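Local coordinates for Cys-Gly metallodipeptidase DUG1 (Saccharomyces cerevisiae, PDB 4G1P), which hydrolyses the dipeptide Cys-Gly as a metal-dependent dipeptidase and is the catalytic component of the complex that degrades glutathione, at residues A[97-102]-A[163-168]; A[195-200]-A[436-441]; A[62-67]-A[83-88]; A[143-148]-A[466-471]. All coordinates share one frame; numbering follows the deposited sequence.

Contact 1 of 4, residues A[97-102]-A[163-168]; sequences VLVYGH and LVTCFE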
loop_
_atom_site.group_PDB
_atom_site.type_symbol
_atom_site.label_atom_id
_atom_site.label_comp_id
_atom_site.label_asym_id
_atom_site.label_seq_id
_atom_site.Cartn_x
_atom_site.Cartn_y
_atom_site.Cartn_z
ATOM N N VAL A 97 -30.951 -5.280 31.473
ATOM C CA VAL A 97 -30.375 -5.604 30.173
ATOM C C VAL A 97 -29.091 -4.819 29.916
ATOM O O VAL A 97 -29.061 -3.594 30.020
ATOM C CB VAL A 97 -31.354 -5.343 29.019
ATOM C CG1 VAL A 97 -30.716 -5.729 27.700
ATOM C CG2 VAL A 97 -32.625 -6.125 29.228
ATOM N N LEU A 98 -28.023 -5.541 29.600
ATOM C CA LEU A 98 -26.772 -4.908 29.211
ATOM C C LEU A 98 -26.749 -4.787 27.696
ATOM O O LEU A 98 -26.957 -5.783 26.977
ATOM C CB LEU A 98 -25.576 -5.724 29.701
ATOM C CG LEU A 98 -24.184 -5.306 29.213
ATOM C CD1 LEU A 98 -23.987 -3.842 29.439
ATOM C CD2 LEU A 98 -23.109 -6.054 29.952
ATOM N N VAL A 99 -26.528 -3.565 27.212
ATOM C CA VAL A 99 -26.323 -3.362 25.782
ATOM C C VAL A 99 -24.887 -2.975 25.488
ATOM O O VAL A 99 -24.298 -2.135 26.171
ATOM C CB VAL A 99 -27.303 -2.333 25.160
ATOM C CG1 VAL A 99 -28.723 -2.850 25.242
ATOM C CG2 VAL A 99 -27.179 -0.969 25.833
ATOM N N TYR A 100 -24.333 -3.608 24.461
ATOM C CA TYR A 100 -22.968 -3.358 24.013
ATOM C C TYR A 100 -22.956 -2.858 22.577
ATOM O O TYR A 100 -23.766 -3.299 21.744
ATOM C CB TYR A 100 -22.164 -4.645 24.091
ATOM C CG TYR A 100 -20.934 -4.674 23.213
ATOM C CD1 TYR A 100 -21.010 -5.063 21.873
ATOM C CD2 TYR A 100 -19.690 -4.345 23.730
ATOM C CE1 TYR A 100 -19.897 -5.081 21.077
ATOM C CE2 TYR A 100 -18.568 -4.380 22.943
ATOM C CZ TYR A 100 -18.676 -4.747 21.620
ATOM O OH TYR A 100 -17.553 -4.779 20.845
ATOM N N GLY A 101 -22.011 -1.964 22.290
ATOM C CA GLY A 101 -21.761 -1.471 20.947
ATOM C C GLY A 101 -20.373 -0.854 20.892
ATOM O O GLY A 101 -19.602 -0.934 21.855
ATOM N N HIS A 102 -20.034 -0.224 19.780
ATOM C CA HIS A 102 -18.711 0.361 19.689
ATOM C C HIS A 102 -18.699 1.684 18.962
ATOM O O HIS A 102 -19.383 1.868 17.947
ATOM C CB HIS A 102 -17.705 -0.619 19.077
ATOM C CG HIS A 102 -17.922 -0.918 17.624
ATOM N ND1 HIS A 102 -17.365 -0.158 16.615
ATOM C CD2 HIS A 102 -18.585 -1.930 17.011
ATOM C CE1 HIS A 102 -17.703 -0.676 15.445
ATOM N NE2 HIS A 102 -18.439 -1.753 15.658
ATOM N N LEU A 163 -31.300 -0.442 32.288
ATOM C CA LEU A 163 -30.354 -0.518 31.201
ATOM C C LEU A 163 -28.940 -0.360 31.724
ATOM O O LEU A 163 -28.689 0.427 32.624
ATOM C CB LEU A 163 -30.650 0.548 30.154
ATOM C CG LEU A 163 -30.026 0.172 28.817
ATOM C CD1 LEU A 163 -30.709 -1.087 28.270
ATOM C CD2 LEU A 163 -30.110 1.331 27.831
ATOM N N VAL A 164 -28.021 -1.136 31.172
ATOM C CA VAL A 164 -26.620 -1.051 31.540
ATOM C C VAL A 164 -25.854 -1.042 30.243
ATOM O O VAL A 164 -26.206 -1.755 29.303
ATOM C CB VAL A 164 -26.175 -2.236 32.407
ATOM C CG1 VAL A 164 -24.674 -2.218 32.631
ATOM C CG2 VAL A 164 -26.887 -2.190 33.726
ATOM N N THR A 165 -24.819 -0.219 30.184
ATOM C CA THR A 165 -24.165 0.060 28.930
ATOM C C THR A 165 -22.734 -0.390 28.981
ATOM O O THR A 165 -22.100 -0.327 30.018
ATOM C CB THR A 165 -24.255 1.563 28.603
ATOM O OG1 THR A 165 -24.581 1.715 27.235
ATOM C CG2 THR A 165 -22.967 2.266 28.823
ATOM N N CYS A 166 -22.232 -0.865 27.854
ATOM C CA CYS A 166 -20.828 -1.218 27.728
ATOM C C CYS A 166 -20.350 -0.897 26.295
ATOM O O CYS A 166 -20.421 -1.730 25.396
ATOM C CB CYS A 166 -20.618 -2.695 28.086
ATOM S SG CYS A 166 -18.894 -3.247 27.957
ATOM N N PHE A 167 -19.891 0.331 26.092
ATOM C CA PHE A 167 -19.508 0.829 24.768
ATOM C C PHE A 167 -17.984 0.967 24.651
ATOM O O PHE A 167 -17.371 1.769 25.361
ATOM C CB PHE A 167 -20.167 2.192 24.514
ATOM C CG PHE A 167 -21.682 2.153 24.455
ATOM C CD1 PHE A 167 -22.356 1.007 24.052
ATOM C CD2 PHE A 167 -22.435 3.283 24.784
ATOM C CE1 PHE A 167 -23.762 0.980 23.989
ATOM C CE2 PHE A 167 -23.844 3.271 24.723
ATOM C CZ PHE A 167 -24.506 2.120 24.318
ATOM N N GLU A 168 -17.364 0.186 23.773
ATOM C CA GLU A 168 -15.906 0.243 23.632
ATOM C C GLU A 168 -15.532 1.046 22.402
ATOM O O GLU A 168 -16.399 1.380 21.591
ATOM C CB GLU A 168 -15.282 -1.158 23.534
ATOM C CG GLU A 168 -15.591 -1.881 22.219
ATOM C CD GLU A 168 -14.570 -2.949 21.866
ATOM O OE1 GLU A 168 -13.367 -2.738 22.113
ATOM O OE2 GLU A 168 -14.970 -4.002 21.336
#
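Tyr-100 and Glu-168 meet at the C-terminal ends of two parallel strands, where the phenol reaches the carboxylate on the neighbouring strand. With CG anti to the backbone N (chi1 159°), the ring lies along the strand and brings its OH to Glu-168 OE2, 2.7 Å away. The bond uses the anti lone pair of OE2, at the edge of the ring, with ring and carboxylate planes 53° apart; Ser-175 also bonds it. A phenylalanine in place of Tyr-100 would probably leave Glu-168 OE2 with one tether fewer and its carboxylate freer to turn. On the same face, Leu-98 CD1 lies 3.6 Å from Val-164 CG1. The strands, bonded through Val-99 N to Val-164 O and Cys-166 N to Val-99 O, are neighbours in the central sheet of the M20 catalytic domain, joined by a beta-alpha-beta crossover through helix 135-154. Toward that helix the side chains of Val-99 and Leu-163 cross at about a right angle, CG1 against CD1. There Phe-167 turns its ring edge to the backbone, CD1 lying 3.5 Å from Gly-101 N. His-102, which corresponds to a zinc ligand of related enzymes, directs ND1 to Asp-104 O.

Contact 2 of 4, residues A[195-200]-A[436-441]; sequences AVCISD and SVLLLP
Val-196 and Ile-198 each exchange backbone hydrogen bonds with the parallel strand 437-439 and the residues next to it. Val-196 N is held by Ser-436 O and Ile-198 N by Leu-438 O, the latter at 2.9 Å; in return Leu-438 N and Leu-440 N donate to Val-196 O and Ile-198 O. The pairing runs on past the C-terminal end of strand 437-439, to Leu-440 N.

A side-chain bond extends it. Ser-199 OG, anti to its own main-chain nitrogen at chi1 -171°, donates to Leu-440 O over 2.8 Å, approaching tilted 22° from the carbonyl plane. The hydroxyl thereby ties the two segments together where both have left the sheet, one residue before the zinc ligand Asp-200.

Apolar contacts line both faces. Ile-198 and Leu-439 run alongside each other in the same direction, with Leu-439 CD2 resting 3.5 Å from Ile-198 CB. Val-196 CB meets Val-437 CG2 on that face at 4.0 Å. On the other, Cys-197 SG touches both Leu-438 CD2, at 3.9 Å, and Leu-440 CB.

Strand 96-102 flanks 195-198 on its far side, while Leu-439 makes a backbone hydrogen bond with Thr-212 of strand 210-226. Helices 397-410 and 458-477 cover the face of Cys-197 and Leu-438, the second of them through Tyr-471.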
loop_
_atom_site.group_PDB
_atom_site.type_symbol
_atom_site.label_atom_id
_atom_site.label_comp_id
_atom_site.label_asym_id
_atom_site.label_seq_id
_atom_site.Cartn_x
_atom_site.Cartn_y
_atom_site.Cartn_z
ATOM N N ALA A 195 -29.396 -10.290 30.956
ATOM C CA ALA A 195 -29.446 -10.514 29.526
ATOM C C ALA A 195 -28.566 -9.494 28.856
ATOM O O ALA A 195 -28.349 -8.408 29.392
ATOM C CB ALA A 195 -30.878 -10.393 29.011
ATOM N N VAL A 196 -28.061 -9.857 27.685
ATOM C CA VAL A 196 -27.238 -8.965 26.901
ATOM C C VAL A 196 -27.793 -8.854 25.486
ATOM O O VAL A 196 -28.099 -9.867 24.844
ATOM C CB VAL A 196 -25.787 -9.439 26.870
ATOM C CG1 VAL A 196 -24.978 -8.642 25.839
ATOM C CG2 VAL A 196 -25.178 -9.323 28.257
ATOM N N CYS A 197 -27.942 -7.613 25.021
ATOM C CA CYS A 197 -28.334 -7.345 23.647
ATOM C C CYS A 197 -27.246 -6.575 22.890
ATOM O O CYS A 197 -26.623 -5.652 23.431
ATOM C CB CYS A 197 -29.630 -6.553 23.600
ATOM S SG CYS A 197 -30.248 -6.493 21.932
ATOM N N ILE A 198 -27.016 -6.956 21.640
ATOM C CA ILE A 198 -26.023 -6.287 20.816
ATOM C C ILE A 198 -26.638 -5.935 19.481
ATOM O O ILE A 198 -27.241 -6.793 18.827
ATOM C CB ILE A 198 -24.808 -7.183 20.553
ATOM C CG1 ILE A 198 -24.002 -7.388 21.825
ATOM C CG2 ILE A 198 -23.909 -6.570 19.496
ATOM C CD1 ILE A 198 -22.881 -8.413 21.663
ATOM N N SER A 199 -26.494 -4.676 19.080
ATOM C CA SER A 199 -26.892 -4.262 17.755
ATOM C C SER A 199 -25.642 -3.873 16.992
ATOM O O SER A 199 -25.177 -2.745 17.080
ATOM C CB SER A 199 -27.842 -3.079 17.847
ATOM O OG SER A 199 -28.394 -2.789 16.585
ATOM N N ASP A 200 -25.089 -4.813 16.245
ATOM C CA ASP A 200 -23.807 -4.597 15.604
ATOM C C ASP A 200 -23.642 -5.483 14.379
ATOM O O ASP A 200 -22.548 -5.954 14.081
ATOM C CB ASP A 200 -22.684 -4.888 16.595
ATOM C CG ASP A 200 -21.429 -4.070 16.325
ATOM O OD1 ASP A 200 -21.391 -3.309 15.338
ATOM O OD2 ASP A 200 -20.467 -4.197 17.102
ATOM N N SER A 436 -28.077 -15.194 28.329
ATOM C CA SER A 436 -28.234 -15.320 26.896
ATOM C C SER A 436 -27.820 -14.022 26.214
ATOM O O SER A 436 -27.837 -12.954 26.823
ATOM C CB SER A 436 -29.678 -15.626 26.551
ATOM O OG SER A 436 -30.516 -14.587 27.015
ATOM N N VAL A 437 -27.447 -14.119 24.947
ATOM C CA VAL A 437 -27.141 -12.941 24.162
ATOM C C VAL A 437 -28.033 -12.932 22.945
ATOM O O VAL A 437 -28.232 -13.968 22.314
ATOM C CB VAL A 437 -25.674 -12.923 23.702
ATOM C CG1 VAL A 437 -25.444 -11.798 22.707
ATOM C CG2 VAL A 437 -24.731 -12.781 24.909
ATOM N N LEU A 438 -28.589 -11.762 22.639
ATOM C CA LEU A 438 -29.362 -11.553 21.424
ATOM C C LEU A 438 -28.669 -10.550 20.486
ATOM O O LEU A 438 -28.208 -9.498 20.933
ATOM C CB LEU A 438 -30.737 -11.027 21.795
ATOM C CG LEU A 438 -31.491 -10.343 20.663
ATOM C CD1 LEU A 438 -32.020 -11.375 19.691
ATOM C CD2 LEU A 438 -32.620 -9.498 21.226
ATOM N N LEU A 439 -28.599 -10.866 19.195
ATOM C CA LEU A 439 -28.127 -9.894 18.212
ATOM C C LEU A 439 -29.278 -9.289 17.420
ATOM O O LEU A 439 -29.995 -9.996 16.723
ATOM C CB LEU A 439 -27.137 -10.531 17.250
ATOM C CG LEU A 439 -25.934 -11.197 17.884
ATOM C CD1 LEU A 439 -25.000 -11.597 16.787
ATOM C CD2 LEU A 439 -25.264 -10.263 18.857
ATOM N N LEU A 440 -29.425 -7.971 17.516
ATOM C CA LEU A 440 -30.554 -7.247 16.926
ATOM C C LEU A 440 -30.065 -6.271 15.868
ATOM O O LEU A 440 -29.877 -5.086 16.148
ATOM C CB LEU A 440 -31.272 -6.438 18.009
ATOM C CG LEU A 440 -32.790 -6.261 17.989
ATOM C CD1 LEU A 440 -33.178 -5.082 18.844
ATOM C CD2 LEU A 440 -33.357 -6.134 16.590
ATOM N N PRO A 441 -29.879 -6.759 14.643
ATOM C CA PRO A 441 -29.361 -5.939 13.538
ATOM C C PRO A 441 -30.225 -4.716 13.266
ATOM O O PRO A 441 -31.443 -4.808 13.182
ATOM C CB PRO A 441 -29.438 -6.882 12.337
ATOM C CG PRO A 441 -30.528 -7.840 12.685
ATOM C CD PRO A 441 -30.391 -8.058 14.180
#

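Contact 3 of 4, residues A[62-67]-A[83-88]; sequences KMVDLG and VILSRF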
loop_
_atom_site.group_PDB
_atom_site.type_symbol
_atom_site.label_atom_id
_atom_site.label_comp_id
_atom_site.label_asym_id
_atom_site.label_seq_id
_atom_site.Cartn_x
_atom_site.Cartn_y
_atom_site.Cartn_z
ATOM N N LYS A 62 -18.964 5.509 33.957
ATOM C CA LYS A 62 -17.560 5.207 34.170
ATOM C C LYS A 62 -16.791 5.095 32.850
ATOM O O LYS A 62 -17.081 4.242 32.011
ATOM C CB LYS A 62 -17.399 3.927 35.002
ATOM C CG LYS A 62 -17.727 4.074 36.494
ATOM C CD LYS A 62 -17.312 2.812 37.286
ATOM C CE LYS A 62 -15.869 2.361 36.949
ATOM N NZ LYS A 62 -15.438 1.073 37.608
ATOM N N MET A 63 -15.812 5.974 32.675
ATOM C CA MET A 63 -14.910 5.895 31.544
ATOM C C MET A 63 -13.739 5.005 31.926
ATOM O O MET A 63 -12.747 5.464 32.490
ATOM C CB MET A 63 -14.428 7.291 31.182
ATOM C CG MET A 63 -15.569 8.282 31.120
ATOM S SD MET A 63 -16.840 7.853 29.898
ATOM C CE MET A 63 -16.119 8.513 28.389
ATOM N N VAL A 64 -13.862 3.721 31.631
ATOM C CA VAL A 64 -12.904 2.758 32.141
ATOM C C VAL A 64 -11.656 2.701 31.277
ATOM O O VAL A 64 -11.747 2.526 30.069
ATOM C CB VAL A 64 -13.537 1.371 32.220
ATOM C CG1 VAL A 64 -12.532 0.358 32.725
ATOM C CG2 VAL A 64 -14.793 1.414 33.102
ATOM N N ASP A 65 -10.493 2.841 31.904
ATOM C CA ASP A 65 -9.209 2.821 31.205
ATOM C C ASP A 65 -8.666 1.424 31.140
ATOM O O ASP A 65 -8.287 0.883 32.163
ATOM C CB ASP A 65 -8.207 3.647 31.989
ATOM C CG ASP A 65 -6.987 4.030 31.181
ATOM O OD1 ASP A 65 -6.448 3.176 30.442
ATOM O OD2 ASP A 65 -6.559 5.202 31.298
ATOM N N LEU A 66 -8.626 0.845 29.947
ATOM C CA LEU A 66 -8.083 -0.493 29.765
ATOM C C LEU A 66 -6.582 -0.486 30.002
ATOM O O LEU A 66 -5.985 -1.516 30.299
ATOM C CB LEU A 66 -8.382 -1.004 28.357
ATOM C CG LEU A 66 -9.764 -1.610 28.121
ATOM C CD1 LEU A 66 -10.543 -1.705 29.422
ATOM C CD2 LEU A 66 -10.530 -0.802 27.085
ATOM N N GLY A 67 -5.977 0.688 29.869
ATOM C CA GLY A 67 -4.547 0.835 30.047
ATOM C C GLY A 67 -3.865 1.341 28.792
ATOM O O GLY A 67 -4.479 2.014 27.969
ATOM N N VAL A 83 -13.631 2.264 27.845
ATOM C CA VAL A 83 -14.890 1.551 27.665
ATOM C C VAL A 83 -15.891 2.307 28.493
ATOM O O VAL A 83 -15.566 2.732 29.602
ATOM C CB VAL A 83 -14.855 0.084 28.136
ATOM C CG1 VAL A 83 -16.226 -0.533 27.991
ATOM C CG2 VAL A 83 -13.879 -0.706 27.319
ATOM N N ILE A 84 -17.088 2.505 27.951
ATOM C CA ILE A 84 -18.057 3.385 28.582
ATOM C C ILE A 84 -19.142 2.587 29.268
ATOM O O ILE A 84 -19.935 1.935 28.613
ATOM C CB ILE A 84 -18.729 4.307 27.564
ATOM C CG1 ILE A 84 -17.683 5.139 26.811
ATOM C CG2 ILE A 84 -19.721 5.203 28.270
ATOM C CD1 ILE A 84 -18.266 5.987 25.695
ATOM N N LEU A 85 -19.161 2.629 30.589
ATOM C CA LEU A 85 -20.180 1.920 31.341
ATOM C C LEU A 85 -21.165 2.910 31.942
ATOM O O LEU A 85 -20.767 3.925 32.511
ATOM C CB LEU A 85 -19.553 1.083 32.463
ATOM C CG LEU A 85 -18.381 0.144 32.163
ATOM C CD1 LEU A 85 -18.106 -0.647 33.414
ATOM C CD2 LEU A 85 -18.650 -0.789 30.991
ATOM N N SER A 86 -22.450 2.611 31.819
ATOM C CA SER A 86 -23.468 3.429 32.442
ATOM C C SER A 86 -24.723 2.615 32.747
ATOM O O SER A 86 -24.908 1.512 32.230
ATOM C CB SER A 86 -23.809 4.615 31.550
ATOM O OG SER A 86 -24.537 4.205 30.413
ATOM N N ARG A 87 -25.573 3.154 33.610
ATOM C CA ARG A 87 -26.832 2.505 33.930
ATOM C C ARG A 87 -27.935 3.522 33.750
ATOM O O ARG A 87 -27.724 4.729 33.929
ATOM C CB ARG A 87 -26.840 1.958 35.362
ATOM C CG ARG A 87 -25.450 1.829 35.999
ATOM C CD ARG A 87 -25.458 1.270 37.438
ATOM N NE ARG A 87 -25.507 -0.183 37.418
ATOM C CZ ARG A 87 -24.471 -0.976 37.662
ATOM N NH1 ARG A 87 -23.291 -0.478 37.989
ATOM N NH2 ARG A 87 -24.632 -2.285 37.594
ATOM N N PHE A 88 -29.107 3.040 33.361
ATOM C CA PHE A 88 -30.305 3.865 33.381
ATOM C C PHE A 88 -31.406 3.120 34.123
ATOM O O PHE A 88 -31.893 2.085 33.671
ATOM C CB PHE A 88 -30.761 4.266 31.977
ATOM C CG PHE A 88 -31.958 5.161 31.979
ATOM C CD1 PHE A 88 -33.242 4.628 31.953
ATOM C CD2 PHE A 88 -31.809 6.539 32.036
ATOM C CE1 PHE A 88 -34.349 5.454 31.970
ATOM C CE2 PHE A 88 -32.914 7.368 32.055
ATOM C CZ PHE A 88 -34.182 6.831 32.022
#
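A beta hairpin with a long, irregular connection forms one margin of the central sheet of the catalytic domain, pairing Lys-62 to Val-64 with Val-83 to Leu-85. Strand 61-64 is the outermost on this side within the chain, and it runs antiparallel to 83-88. Two hydrogen-bonded pairs set the register. Lys-62 and Leu-85 exchange both of their backbone bonds, the one from Leu-85 N to Lys-62 O being almost straight (179° at the hydrogen, 3.0 Å). Val-64 and Val-83 do likewise, with Val-64 N 2.8 Å from Val-83 O. Met-63 and Ile-84 form the non-hydrogen-bonded pair between them.

The side chains sort by face. Met-63 runs alongside Ile-84, and bends at chi2 and chi3 (-60° and -83°) turn its methyl toward the Ile-84 side chain, so that CE lies 4.0 Å from Ile-84 CG1. That face looks toward helix 39-55, which meets both residues. On the other face, Val-64 reaches diagonally past its own partner to set CG2 3.9 Å from Leu-85 CD1, and Leu-181 of helix 178-185 touches both Val-64 and Val-83. Farther along 83-88, where strand 61-64 has not yet begun, Arg-87 NH1 makes a salt bridge with Asp-60. Beyond the other end of the pairing, Leu-66 folds back over the sheet, and its CD2 branch settles beside Val-83 CG2.

Contact 4 of 4, residues A[143-148]-A[466-471]; sequences LSWINV and KTMAAY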
loop_
_atom_site.group_PDB
_atom_site.type_symbol
_atom_site.label_atom_id
_atom_site.label_comp_id
_atom_site.label_asym_id
_atom_site.label_seq_id
_atom_site.Cartn_x
_atom_site.Cartn_y
_atom_site.Cartn_z
ATOM N N LEU A 143 -26.058 4.748 19.331
ATOM C CA LEU A 143 -26.808 5.911 19.790
ATOM C C LEU A 143 -28.314 5.620 19.868
ATOM O O LEU A 143 -29.038 6.240 20.651
ATOM C CB LEU A 143 -26.541 7.122 18.895
ATOM C CG LEU A 143 -25.127 7.703 18.939
ATOM C CD1 LEU A 143 -24.948 8.787 17.877
ATOM C CD2 LEU A 143 -24.819 8.241 20.334
ATOM N N SER A 144 -28.775 4.669 19.068
ATOM C CA SER A 144 -30.184 4.304 19.076
ATOM C C SER A 144 -30.666 3.947 20.480
ATOM O O SER A 144 -31.762 4.348 20.881
ATOM C CB SER A 144 -30.448 3.148 18.118
ATOM O OG SER A 144 -30.319 3.560 16.776
ATOM N N TRP A 145 -29.846 3.214 21.227
ATOM C CA TRP A 145 -30.192 2.896 22.612
ATOM C C TRP A 145 -30.499 4.147 23.424
ATOM O O TRP A 145 -31.452 4.161 24.204
ATOM C CB TRP A 145 -29.090 2.098 23.291
ATOM C CG TRP A 145 -28.896 0.743 22.676
ATOM C CD1 TRP A 145 -27.812 0.308 21.976
ATOM C CD2 TRP A 145 -29.837 -0.339 22.671
ATOM N NE1 TRP A 145 -28.011 -0.980 21.554
ATOM C CE2 TRP A 145 -29.243 -1.403 21.973
ATOM C CE3 TRP A 145 -31.118 -0.512 23.202
ATOM C CZ2 TRP A 145 -29.889 -2.626 21.785
ATOM C CZ3 TRP A 145 -31.755 -1.728 23.022
ATOM C CH2 TRP A 145 -31.142 -2.768 22.316
ATOM N N ILE A 146 -29.723 5.211 23.223
ATOM C CA ILE A 146 -29.978 6.454 23.946
ATOM C C ILE A 146 -31.245 7.159 23.457
ATOM O O ILE A 146 -32.031 7.646 24.267
ATOM C CB ILE A 146 -28.800 7.413 23.858
ATOM C CG1 ILE A 146 -27.507 6.671 24.187
ATOM C CG2 ILE A 146 -29.026 8.619 24.775
ATOM C CD1 ILE A 146 -26.270 7.466 23.903
ATOM N N ASN A 147 -31.431 7.210 22.139
ATOM C CA ASN A 147 -32.653 7.749 21.551
ATOM C C ASN A 147 -33.883 7.113 22.196
ATOM O O ASN A 147 -34.815 7.802 22.649
ATOM C CB ASN A 147 -32.661 7.492 20.045
ATOM C CG ASN A 147 -31.438 8.085 19.343
ATOM O OD1 ASN A 147 -30.837 9.048 19.831
ATOM N ND2 ASN A 147 -31.060 7.507 18.195
ATOM N N VAL A 148 -33.849 5.784 22.261
ATOM C CA VAL A 148 -34.911 5.016 22.869
ATOM C C VAL A 148 -35.172 5.407 24.326
ATOM O O VAL A 148 -36.324 5.606 24.716
ATOM C CB VAL A 148 -34.640 3.521 22.752
ATOM C CG1 VAL A 148 -35.643 2.728 23.610
ATOM C CG2 VAL A 148 -34.713 3.115 21.292
ATOM N N LYS A 466 -37.735 1.629 17.202
ATOM C CA LYS A 466 -39.029 1.155 17.639
ATOM C C LYS A 466 -38.923 -0.324 17.964
ATOM O O LYS A 466 -39.542 -0.787 18.916
ATOM C CB LYS A 466 -40.078 1.412 16.559
ATOM C CG LYS A 466 -40.311 2.896 16.295
ATOM C CD LYS A 466 -41.250 3.134 15.128
ATOM C CE LYS A 466 -41.671 4.601 15.032
ATOM N NZ LYS A 466 -42.652 4.850 13.943
ATOM N N THR A 467 -38.121 -1.062 17.199
ATOM C CA THR A 467 -37.956 -2.483 17.484
ATOM C C THR A 467 -37.190 -2.691 18.793
ATOM O O THR A 467 -37.513 -3.578 19.593
ATOM C CB THR A 467 -37.285 -3.253 16.321
ATOM O OG1 THR A 467 -38.136 -3.218 15.173
ATOM C CG2 THR A 467 -37.054 -4.715 16.694
ATOM N N MET A 468 -36.191 -1.857 19.026
ATOM C CA MET A 468 -35.478 -1.908 20.288
ATOM C C MET A 468 -36.420 -1.574 21.449
ATOM O O MET A 468 -36.349 -2.179 22.521
ATOM C CB MET A 468 -34.298 -0.930 20.279
ATOM C CG MET A 468 -33.142 -1.280 19.361
ATOM S SD MET A 468 -31.984 0.112 19.393
ATOM C CE MET A 468 -30.475 -0.579 18.704
ATOM N N ALA A 469 -37.297 -0.601 21.248
ATOM C CA ALA A 469 -38.230 -0.223 22.302
ATOM C C ALA A 469 -39.199 -1.361 22.649
ATOM O O ALA A 469 -39.431 -1.666 23.817
ATOM C CB ALA A 469 -38.998 1.018 21.895
ATOM N N ALA A 470 -39.769 -1.996 21.635
ATOM C CA ALA A 470 -40.747 -3.037 21.902
ATOM C C ALA A 470 -40.060 -4.250 22.505
ATOM O O ALA A 470 -40.596 -4.897 23.409
ATOM C CB ALA A 470 -41.502 -3.412 20.648
ATOM N N TYR A 471 -38.863 -4.541 22.013
ATOM C CA TYR A 471 -38.085 -5.647 22.553
ATOM C C TYR A 471 -37.815 -5.494 24.052
ATOM O O TYR A 471 -38.035 -6.432 24.808
ATOM C CB TYR A 471 -36.783 -5.849 21.772
ATOM C CG TYR A 471 -35.672 -6.345 22.635
ATOM C CD1 TYR A 471 -35.599 -7.673 23.004
ATOM C CD2 TYR A 471 -34.702 -5.478 23.104
ATOM C CE1 TYR A 471 -34.583 -8.123 23.814
ATOM C CE2 TYR A 471 -33.691 -5.917 23.907
ATOM C CZ TYR A 471 -33.633 -7.239 24.256
ATOM O OH TYR A 471 -32.619 -7.677 25.060
#
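The indole of Trp-145 is covered on one face by Met-468, whose side chain passes over it at about a right angle. The sulfur stands almost centrally above the six-membered ring, SD lying 3.8 Å from its centroid and 6° off the normal, a Met-aromatic contact. The terminal methyl carries on over the five-membered ring as a CH-pi donor, with CE 3.9 Å from that centroid. Val-99 of strand 96-102 approaches the opposite face through CG1, so the indole is sandwiched between helix 458-477 and the sheet. At its outer end CH2 comes 4.4 Å from Tyr-471 CE2, the two rings meeting obliquely.

Met-468 achieves this span because its side chain is extended beyond CG (chi2 174°), which carries the thioether across to the other helix. There SD also meets Ser-144 CB at 3.6 Å, while the Ser-144 hydroxyl bonds back to Gly-140 O within its own helix. Nearer the backbones, Val-148 completes the interface: CG2 faces Met-468 CB, and CG1 lies 4.1 Å from Ala-469 CB. An alanine at Trp-145 would take away the flat surface under Met-468 and is likely to open a gap between the thioether and Val-99.

With no hydrogen bond across them, the helices are joined by apolar contact, their local axes 9.5 Å apart and crossing at -64°. Both lie on the same side of the central sheet; helix 16-28 packs against 135-154 from outside, and helix 397-410 borders 458-477, its Gln-398 bonding to Tyr-471 OH.

Contacts 3, 1 and 2 follow one another across a single sheet. Strand 83-88 meets 162-168 through the probable hydrogen bond of Ile-84 N with Phe-167 O (2.7 Å), and strand 96-102 meets 195-198 through that of Cys-197 N with Leu-98 O (2.9 Å). Contacts 2 and 3 are therefore separated, their centres about 19 Å apart. Contact 4 packs on one face of the sheet and reaches contact 2, where Met-468 CE lies 3.7 Å from Ser-199 OG. The dinuclear site sits at the C-terminal ends of the parallel strands: contact 2 supplies Asp-200, a zinc ligand, and contact 1 brings the His-102 side chain to about 4 Å from zinc at its nearest atom.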